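Local coordinates for protein antigen, P35 (Borreliella spielmanii A14S, PDB 6HPN) that is of unknown function but belongs to the PFam54 outer surface lipoproteins of Lyme disease spirochaetes, thought to be key players in pathogenesis, at residues R28-V33 with K133-K138; T83-N88 with K165-V170; L93-I98 with D171-E176. All blocks are in the same frame, centred on the assembly; numbering follows the deposited sequence.

Contact 1 (R28-V33 with K133-K138)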
loop_
_atom_site.group_PDB
_atom_site.type_symbol
_atom_site.label_atom_id
_atom_site.label_comp_id
_atom_site.label_asym_id
_atom_site.label_seq_id
_atom_site.Cartn_x
_atom_site.Cartn_y
_atom_site.Cartn_z
ATOM N N ARG A 28 17.288 -2.354 -0.514
ATOM C CA ARG A 28 15.844 -2.331 -0.145
ATOM C C ARG A 28 15.136 -1.208 -0.907
ATOM O O ARG A 28 14.013 -1.456 -1.388
ATOM C CB ARG A 28 15.682 -2.169 1.369
ATOM C CG ARG A 28 16.148 -3.377 2.174
ATOM C CD ARG A 28 16.068 -3.160 3.671
ATOM N NE ARG A 28 16.303 -4.380 4.430
ATOM C CZ ARG A 28 15.953 -4.578 5.701
ATOM N NH1 ARG A 28 15.331 -3.639 6.392
ATOM N NH2 ARG A 28 16.220 -5.734 6.277
ATOM N N SER A 29 15.779 -0.036 -1.007
ATOM C CA SER A 29 15.311 1.151 -1.769
ATOM C C SER A 29 15.127 0.798 -3.253
ATOM O O SER A 29 13.997 0.896 -3.736
ATOM C CB SER A 29 16.260 2.303 -1.607
ATOM O OG SER A 29 16.301 2.764 -0.268
ATOM N N GLU A 30 16.218 0.380 -3.912
ATOM C CA GLU A 30 16.307 -0.032 -5.338
ATOM C C GLU A 30 15.366 -1.207 -5.624
ATOM O O GLU A 30 14.751 -1.217 -6.689
ATOM C CB GLU A 30 17.750 -0.360 -5.721
ATOM C CG GLU A 30 18.391 0.734 -6.550
ATOM C CD GLU A 30 19.907 0.773 -6.421
ATOM O OE1 GLU A 30 20.516 -0.317 -6.180
ATOM O OE2 GLU A 30 20.485 1.897 -6.525
ATOM N N ASP A 31 15.215 -2.153 -4.715
ATOM C CA ASP A 31 14.205 -3.232 -4.895
ATOM C C ASP A 31 12.822 -2.596 -5.052
ATOM O O ASP A 31 12.170 -2.836 -6.078
ATOM C CB ASP A 31 14.190 -4.253 -3.749
ATOM C CG ASP A 31 15.334 -5.263 -3.758
ATOM O OD1 ASP A 31 16.138 -5.282 -4.727
ATOM O OD2 ASP A 31 15.419 -6.024 -2.799
ATOM N N ILE A 32 12.387 -1.827 -4.061
ATOM C CA ILE A 32 11.016 -1.241 -4.055
ATOM C C ILE A 32 10.825 -0.463 -5.363
ATOM O O ILE A 32 9.826 -0.700 -6.073
ATOM C CB ILE A 32 10.800 -0.408 -2.780
ATOM C CG1 ILE A 32 10.541 -1.334 -1.581
ATOM C CG2 ILE A 32 9.715 0.646 -2.954
ATOM C CD1 ILE A 32 10.881 -0.728 -0.207
ATOM N N VAL A 33 11.756 0.394 -5.737
ATOM C CA VAL A 33 11.472 1.267 -6.910
ATOM C C VAL A 33 11.570 0.426 -8.182
ATOM O O VAL A 33 10.807 0.705 -9.105
ATOM C CB VAL A 33 12.333 2.539 -6.996
ATOM C CG1 VAL A 33 12.845 2.984 -5.644
ATOM C CG2 VAL A 33 13.471 2.394 -7.996
ATOM N N LYS A 133 13.288 9.113 -1.668
ATOM C CA LYS A 133 13.978 10.104 -0.819
ATOM C C LYS A 133 15.426 9.642 -0.573
ATOM O O LYS A 133 16.348 10.485 -0.694
ATOM C CB LYS A 133 13.266 10.282 0.524
ATOM C CG LYS A 133 12.026 11.164 0.512
ATOM C CD LYS A 133 11.353 11.208 1.870
ATOM C CE LYS A 133 10.076 12.017 1.884
ATOM N NZ LYS A 133 10.324 13.453 1.613
ATOM N N ILE A 134 15.621 8.365 -0.228
ATOM C CA ILE A 134 16.969 7.817 0.101
ATOM C C ILE A 134 17.845 7.797 -1.158
ATOM O O ILE A 134 18.953 8.326 -1.095
ATOM C CB ILE A 134 16.863 6.430 0.750
ATOM C CG1 ILE A 134 16.377 6.532 2.201
ATOM C CG2 ILE A 134 18.180 5.689 0.642
ATOM C CD1 ILE A 134 15.807 5.228 2.772
ATOM N N LEU A 135 17.364 7.221 -2.252
ATOM C CA LEU A 135 18.133 7.129 -3.518
ATOM C C LEU A 135 18.478 8.514 -4.044
ATOM O O LEU A 135 19.486 8.616 -4.728
ATOM C CB LEU A 135 17.320 6.386 -4.567
ATOM C CG LEU A 135 17.136 4.903 -4.287
ATOM C CD1 LEU A 135 16.190 4.290 -5.309
ATOM C CD2 LEU A 135 18.489 4.211 -4.297
ATOM N N ASN A 136 17.670 9.524 -3.728
ATOM C CA ASN A 136 17.873 10.920 -4.190
ATOM C C ASN A 136 19.181 11.476 -3.616
ATOM O O ASN A 136 19.738 12.392 -4.221
ATOM C CB ASN A 136 16.673 11.800 -3.839
ATOM C CG ASN A 136 16.738 13.142 -4.531
ATOM O OD1 ASN A 136 16.811 13.174 -5.755
ATOM N ND2 ASN A 136 16.759 14.235 -3.772
ATOM N N VAL A 137 19.665 10.949 -2.493
ATOM C CA VAL A 137 20.921 11.413 -1.831
ATOM C C VAL A 137 21.863 10.204 -1.649
ATOM O O VAL A 137 22.734 10.240 -0.795
ATOM C CB VAL A 137 20.589 12.153 -0.523
ATOM C CG1 VAL A 137 19.675 13.350 -0.759
ATOM C CG2 VAL A 137 19.959 11.243 0.515
ATOM N N LYS A 138 21.712 9.194 -2.499
ATOM C CA LYS A 138 22.423 7.888 -2.455
ATOM C C LYS A 138 23.925 8.084 -2.193
ATOM O O LYS A 138 24.455 7.422 -1.293
ATOM C CB LYS A 138 22.128 7.146 -3.760
ATOM C CG LYS A 138 23.248 6.282 -4.311
ATOM C CD LYS A 138 22.965 5.820 -5.710
ATOM C CE LYS A 138 22.850 6.975 -6.684
ATOM N NZ LYS A 138 21.995 6.604 -7.833
#

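Contact 2 (T83-N88 with K165-V170)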
loop_
_atom_site.group_PDB
_atom_site.type_symbol
_atom_site.label_atom_id
_atom_site.label_comp_id
_atom_site.label_asym_id
_atom_site.label_seq_id
_atom_site.Cartn_x
_atom_site.Cartn_y
_atom_site.Cartn_z
ATOM N N THR A 83 0.536 -3.228 -6.579
ATOM C CA THR A 83 1.869 -3.572 -6.021
ATOM C C THR A 83 1.717 -3.842 -4.516
ATOM O O THR A 83 2.420 -4.726 -4.008
ATOM C CB THR A 83 2.910 -2.486 -6.330
ATOM O OG1 THR A 83 2.851 -2.166 -7.730
ATOM C CG2 THR A 83 4.296 -2.919 -5.897
ATOM N N SER A 84 0.781 -3.157 -3.843
ATOM C CA SER A 84 0.488 -3.350 -2.398
ATOM C C SER A 84 -0.006 -4.778 -2.167
ATOM O O SER A 84 0.100 -5.232 -1.033
ATOM C CB SER A 84 -0.505 -2.344 -1.875
ATOM O OG SER A 84 -1.844 -2.823 -1.977
ATOM N N LEU A 85 -0.563 -5.438 -3.185
ATOM C CA LEU A 85 -0.965 -6.879 -3.107
ATOM C C LEU A 85 -0.004 -7.754 -3.914
ATOM O O LEU A 85 -0.428 -8.841 -4.283
ATOM C CB LEU A 85 -2.380 -7.049 -3.640
ATOM C CG LEU A 85 -3.414 -6.209 -2.911
ATOM C CD1 LEU A 85 -4.659 -6.029 -3.748
ATOM C CD2 LEU A 85 -3.732 -6.841 -1.567
ATOM N N ASN A 86 1.223 -7.280 -4.156
ATOM C CA ASN A 86 2.349 -8.030 -4.780
ATOM C C ASN A 86 2.050 -8.287 -6.262
ATOM O O ASN A 86 2.651 -9.189 -6.842
ATOM C CB ASN A 86 2.664 -9.315 -4.005
ATOM C CG ASN A 86 3.452 -9.071 -2.730
ATOM O OD1 ASN A 86 3.997 -7.983 -2.514
ATOM N ND2 ASN A 86 3.520 -10.080 -1.877
ATOM N N PHE A 87 1.155 -7.510 -6.865
ATOM C CA PHE A 87 0.720 -7.715 -8.270
ATOM C C PHE A 87 0.386 -9.198 -8.532
ATOM O O PHE A 87 0.740 -9.744 -9.604
ATOM C CB PHE A 87 1.793 -7.196 -9.237
ATOM C CG PHE A 87 1.154 -6.458 -10.371
ATOM C CD1 PHE A 87 0.359 -7.131 -11.280
ATOM C CD2 PHE A 87 1.215 -5.075 -10.436
ATOM C CE1 PHE A 87 -0.313 -6.441 -12.274
ATOM C CE2 PHE A 87 0.561 -4.382 -11.444
ATOM C CZ PHE A 87 -0.215 -5.069 -12.356
ATOM N N ASN A 88 -0.274 -9.850 -7.580
ATOM C CA ASN A 88 -0.818 -11.211 -7.754
ATOM C C ASN A 88 -2.220 -11.070 -8.344
ATOM O O ASN A 88 -3.125 -10.725 -7.581
ATOM C CB ASN A 88 -0.837 -11.946 -6.427
ATOM C CG ASN A 88 -1.362 -13.361 -6.549
ATOM O OD1 ASN A 88 -2.308 -13.652 -7.289
ATOM N ND2 ASN A 88 -0.761 -14.249 -5.788
ATOM N N LYS A 165 0.675 -7.722 7.188
ATOM C CA LYS A 165 -0.663 -7.767 7.842
ATOM C C LYS A 165 -1.759 -7.516 6.787
ATOM O O LYS A 165 -2.766 -8.232 6.788
ATOM C CB LYS A 165 -0.683 -6.790 9.023
ATOM C CG LYS A 165 -1.985 -6.729 9.821
ATOM C CD LYS A 165 -2.024 -7.535 11.110
ATOM C CE LYS A 165 -3.429 -7.679 11.678
ATOM N NZ LYS A 165 -4.128 -8.868 11.107
ATOM N N TRP A 166 -1.555 -6.582 5.868
ATOM C CA TRP A 166 -2.507 -6.265 4.773
ATOM C C TRP A 166 -2.746 -7.484 3.853
ATOM O O TRP A 166 -3.920 -7.847 3.571
ATOM C CB TRP A 166 -1.940 -5.056 4.021
ATOM C CG TRP A 166 -2.487 -4.804 2.648
ATOM C CD1 TRP A 166 -1.792 -4.796 1.468
ATOM C CD2 TRP A 166 -3.837 -4.449 2.315
ATOM N NE1 TRP A 166 -2.615 -4.468 0.428
ATOM C CE2 TRP A 166 -3.878 -4.254 0.918
ATOM C CE3 TRP A 166 -5.013 -4.298 3.058
ATOM C CZ2 TRP A 166 -5.055 -3.896 0.256
ATOM C CZ3 TRP A 166 -6.173 -3.953 2.396
ATOM C CH2 TRP A 166 -6.188 -3.742 1.019
ATOM N N LEU A 167 -1.669 -8.086 3.363
ATOM C CA LEU A 167 -1.720 -9.323 2.550
ATOM C C LEU A 167 -2.383 -10.469 3.343
ATOM O O LEU A 167 -3.165 -11.235 2.747
ATOM C CB LEU A 167 -0.291 -9.693 2.152
ATOM C CG LEU A 167 0.379 -8.762 1.145
ATOM C CD1 LEU A 167 1.890 -8.889 1.252
ATOM C CD2 LEU A 167 -0.072 -9.054 -0.272
ATOM N N LYS A 168 -2.045 -10.617 4.620
ATOM C CA LYS A 168 -2.672 -11.608 5.523
ATOM C C LYS A 168 -4.202 -11.361 5.539
ATOM O O LYS A 168 -4.991 -12.274 5.127
ATOM C CB LYS A 168 -1.929 -11.508 6.859
ATOM C CG LYS A 168 -2.575 -12.203 8.046
ATOM C CD LYS A 168 -2.599 -13.692 7.897
ATOM C CE LYS A 168 -3.212 -14.368 9.106
ATOM N NZ LYS A 168 -3.884 -15.633 8.717
ATOM N N ASP A 169 -4.640 -10.169 5.923
ATOM C CA ASP A 169 -6.092 -9.874 6.065
ATOM C C ASP A 169 -6.798 -10.153 4.726
ATOM O O ASP A 169 -7.910 -10.757 4.741
ATOM C CB ASP A 169 -6.324 -8.473 6.637
ATOM C CG ASP A 169 -5.980 -8.389 8.118
ATOM O OD1 ASP A 169 -5.691 -9.421 8.712
ATOM O OD2 ASP A 169 -5.960 -7.289 8.669
ATOM N N VAL A 170 -6.143 -9.801 3.610
ATOM C CA VAL A 170 -6.684 -9.973 2.231
ATOM C C VAL A 170 -6.795 -11.460 1.884
ATOM O O VAL A 170 -7.824 -11.849 1.329
ATOM C CB VAL A 170 -5.844 -9.225 1.182
ATOM C CG1 VAL A 170 -6.006 -9.831 -0.202
ATOM C CG2 VAL A 170 -6.178 -7.739 1.143
#

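Contact 3 (L93-I98 with D171-E176)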
loop_
_atom_site.group_PDB
_atom_site.type_symbol
_atom_site.label_atom_id
_atom_site.label_comp_id
_atom_site.label_asym_id
_atom_site.label_seq_id
_atom_site.Cartn_x
_atom_site.Cartn_y
_atom_site.Cartn_z
ATOM N N LEU A 93 -8.249 -9.981 -8.468
ATOM C CA LEU A 93 -9.582 -10.372 -9.018
ATOM C C LEU A 93 -10.487 -10.820 -7.878
ATOM O O LEU A 93 -11.589 -10.276 -7.743
ATOM C CB LEU A 93 -9.429 -11.491 -10.042
ATOM C CG LEU A 93 -8.699 -11.051 -11.309
ATOM C CD1 LEU A 93 -8.038 -12.246 -11.993
ATOM C CD2 LEU A 93 -9.646 -10.283 -12.236
ATOM N N ASN A 94 -9.987 -11.726 -7.050
ATOM C CA ASN A 94 -10.785 -12.353 -5.967
ATOM C C ASN A 94 -11.245 -11.254 -5.004
ATOM O O ASN A 94 -12.444 -11.199 -4.718
ATOM C CB ASN A 94 -10.030 -13.529 -5.350
ATOM C CG ASN A 94 -10.014 -14.704 -6.308
ATOM O OD1 ASN A 94 -10.964 -14.871 -7.067
ATOM N ND2 ASN A 94 -8.950 -15.499 -6.307
ATOM N N LEU A 95 -10.346 -10.382 -4.559
ATOM C CA LEU A 95 -10.697 -9.307 -3.601
ATOM C C LEU A 95 -11.597 -8.310 -4.321
ATOM O O LEU A 95 -12.559 -7.872 -3.733
ATOM C CB LEU A 95 -9.415 -8.647 -3.100
ATOM C CG LEU A 95 -9.606 -7.543 -2.070
ATOM C CD1 LEU A 95 -10.073 -8.116 -0.739
ATOM C CD2 LEU A 95 -8.318 -6.741 -1.897
ATOM N N GLY A 96 -11.299 -8.010 -5.581
ATOM C CA GLY A 96 -12.175 -7.201 -6.444
ATOM C C GLY A 96 -13.610 -7.699 -6.374
ATOM O O GLY A 96 -14.497 -6.902 -6.071
ATOM N N THR A 97 -13.855 -8.976 -6.648
ATOM C CA THR A 97 -15.229 -9.530 -6.693
ATOM C C THR A 97 -15.898 -9.284 -5.334
ATOM O O THR A 97 -17.037 -8.832 -5.290
ATOM C CB THR A 97 -15.202 -11.013 -7.090
ATOM O OG1 THR A 97 -14.508 -11.148 -8.331
ATOM C CG2 THR A 97 -16.586 -11.605 -7.226
ATOM N N ILE A 98 -15.171 -9.528 -4.255
ATOM C CA ILE A 98 -15.725 -9.560 -2.871
ATOM C C ILE A 98 -16.038 -8.128 -2.404
ATOM O O ILE A 98 -17.165 -7.876 -1.925
ATOM C CB ILE A 98 -14.729 -10.304 -1.964
ATOM C CG1 ILE A 98 -14.598 -11.757 -2.408
ATOM C CG2 ILE A 98 -15.091 -10.198 -0.494
ATOM C CD1 ILE A 98 -13.433 -12.487 -1.782
ATOM N N ASP A 171 -5.776 -12.271 2.152
ATOM C CA ASP A 171 -5.867 -13.734 1.904
ATOM C C ASP A 171 -6.987 -14.327 2.782
ATOM O O ASP A 171 -7.667 -15.230 2.299
ATOM C CB ASP A 171 -4.512 -14.421 2.099
ATOM C CG ASP A 171 -3.499 -14.162 0.992
ATOM O OD1 ASP A 171 -3.897 -13.795 -0.138
ATOM O OD2 ASP A 171 -2.314 -14.319 1.279
ATOM N N ASP A 172 -7.190 -13.826 4.007
ATOM C CA ASP A 172 -8.144 -14.413 4.988
ATOM C C ASP A 172 -9.574 -14.137 4.523
ATOM O O ASP A 172 -10.400 -15.080 4.526
ATOM C CB ASP A 172 -7.904 -13.879 6.401
ATOM C CG ASP A 172 -6.654 -14.462 7.039
ATOM O OD1 ASP A 172 -6.120 -15.392 6.462
ATOM O OD2 ASP A 172 -6.229 -13.982 8.110
ATOM N N ILE A 173 -9.845 -12.882 4.178
ATOM C CA ILE A 173 -11.121 -12.430 3.561
ATOM C C ILE A 173 -11.433 -13.390 2.410
ATOM O O ILE A 173 -12.556 -13.880 2.341
ATOM C CB ILE A 173 -11.004 -10.957 3.101
ATOM C CG1 ILE A 173 -11.076 -9.981 4.275
ATOM C CG2 ILE A 173 -12.054 -10.610 2.074
ATOM C CD1 ILE A 173 -10.611 -8.538 3.963
ATOM N N ILE A 174 -10.462 -13.661 1.547
ATOM C CA ILE A 174 -10.653 -14.536 0.356
ATOM C C ILE A 174 -10.939 -15.977 0.815
ATOM O O ILE A 174 -11.928 -16.557 0.331
ATOM C CB ILE A 174 -9.431 -14.435 -0.584
ATOM C CG1 ILE A 174 -9.385 -13.056 -1.246
ATOM C CG2 ILE A 174 -9.418 -15.540 -1.629
ATOM C CD1 ILE A 174 -8.152 -12.809 -2.074
ATOM N N LYS A 175 -10.089 -16.528 1.685
ATOM C CA LYS A 175 -10.223 -17.907 2.205
ATOM C C LYS A 175 -11.605 -18.050 2.840
ATOM O O LYS A 175 -12.296 -19.006 2.480
ATOM C CB LYS A 175 -9.117 -18.246 3.203
ATOM C CG LYS A 175 -7.992 -19.099 2.628
ATOM C CD LYS A 175 -6.555 -18.673 2.994
ATOM C CE LYS A 175 -5.585 -18.855 1.834
ATOM N NZ LYS A 175 -4.262 -18.233 2.089
ATOM N N GLU A 176 -11.988 -17.103 3.700
ATOM C CA GLU A 176 -13.218 -17.175 4.529
ATOM C C GLU A 176 -14.448 -17.037 3.629
ATOM O O GLU A 176 -15.437 -17.788 3.861
ATOM C CB GLU A 176 -13.186 -16.122 5.637
ATOM C CG GLU A 176 -12.155 -16.443 6.699
ATOM C CD GLU A 176 -11.674 -15.271 7.532
ATOM O OE1 GLU A 176 -12.319 -14.206 7.496
ATOM O OE2 GLU A 176 -10.647 -15.430 8.216
#

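Contact 1 (R28-V33 with K133-K138)
Leu135 turns its CG back beside its own backbone N (chi1 -69°), and with CD1 stretched out by the second torsion (174°) the isobutyl fork spreads over the helix turn formed by Ser29, Glu30 and Val33. CD1 of Leu135 meets CG1 of Val33 tip to tip at 3.6 Å, while CG and CD2 of Leu135 lie over CB of Ser29, at 3.8 Å and 4.0 Å from it. A serine suits this place because it is small: the two backbones approach to 6.8 Å between the CA atoms of Ser29 and Leu135. Its buried hydroxyl is satisfied within its own helix by the carbonyl oxygen of Ile25, so OG can sit against a greasy neighbour, 3.6 Å from CG2 of Ile134. The contact joins the long helix 16-40 to the C-terminal part of helix 106-135 in the all-helical fold of this PFam54 protein. Phe156 of helix 146-179 touches both Ser29 and Ile134, which brings a third helix against the pair. A type I turn runs from Leu135 to Lys138. At the margin the extended chain of Glu30 passes slantwise over Leu135, its OE2 3.8 Å from CD2 of Leu135, and the long side chain lets the carboxylate stay at the more accessible border. OE2 of Glu30 is 5.1 Å from NZ of Lys138, too far for a salt bridge, though a weak long-range attraction is possible.

Contact 2 (T83-N88 with K165-V170)
The indole of Trp166 meets Ser84 along its edge, where the carbonyl carbon of Ser84 lies in the ring plane, while Val170 of its own helix rests CG2 on one face, 3.8 Å above the plane and displaced toward the rim. Leu85 comes in obliquely, its CD2 3.6 Å from CE2 of Trp166 and 3.8 Å from CG2 of Val170, so that a single methyl touches both ring and valine. The tryptophan side chain leaves its helix with CG opposite the backbone N (chi1 162°), which carries the pyrrole N-H to Ser84. NE1 of Trp166 donates to OG of Ser84 over 3.0 Å, a bent bond (138°) whose acceptor is tilted out of the ring plane. The same hydroxyl is bonded to the carbonyl oxygen of Leu81, and this double use suits a buried serine. Leu167 adds its CD2, 3.7 Å from CA of Leu85, and its CD1, 3.7 Å from ND2 of Asn86. Lys163 bonds to OD1 of Asn86 and to the carbonyl oxygen of Thr83, where its charge probably favours the C-terminal end of the helix. Asn86, whose positive phi (70°) asparagine tolerates well, is the C-prime residue of the Schellman motif that ends helix 75-84; Asn88 OD1 caps Val91 N at the start of helix 89-102, and the short link packs on helix 146-179 through Ser84, Leu85 and Asn86.

Contact 3 (L93-I98 with D171-E176)
The carbonyl oxygen of Leu93, on the helix that brings Asn94, Leu95 and Ile98 against Ile173 and Ile174, is gripped by two donors of one residue. Thr97 N bonds to Leu93 O at 2.8 Å in the regular helical pattern, and Thr97 OG1 adds a bond to Leu93 O of 3.1 Å from above the carbonyl plane (44° out of it). An exposed threonine can thus satisfy its hydroxyl on its own helix. The side chains meet across the interface through carbon atoms, the exposed Asn94 lending only its CB at the margin. Ile174 carries CG1 beside its backbone N (chi1 -70°) and pushes CD1 between two stems, 3.8 Å from CB of Asn94 and 4.5 Å from CB of Leu95. Ile98 uses both branches: CD1 lies 4.1 Å from CG1 of Ile174, the side chains crossing at about a right angle, and CG2 lies 4.0 Å from CG2 of Ile173. Leu190 of helix 187-197 packs on Ile98, and Asn193 touches Ile173 while hydrogen bonding to Glu176. The axes of segments 93-98 and 171-176 cross at 69°, 9.9 Å apart at their closest, a steep helix-helix packing that joins helices 89-102, 146-179 and 187-197 in this all-helical PFam54 fold.

Overall arrangement
Helix 146-179 unites contacts 2 and 3, which follow each other along it, with centres about 11 Å apart. They share one apolar core: Leu95 CD2 of contact 3 lies 3.8 Å from Val170 CG2 and 4.2 Å from Leu85 CD1, both of contact 2. The link in contact 2 leads directly into helix 89-102, which then makes contact 3. Contact 1 does not touch contact 2: their centres are about 22 Å apart and their nearest atoms about 6 Å. Contacts 1 and 3 lie on opposite sides of the chain's centre, about 32 Å apart between centres. Phe156 nevertheless brings helix 146-179 to contact 1 as well, so this helix runs past all three in the elongated helical domain.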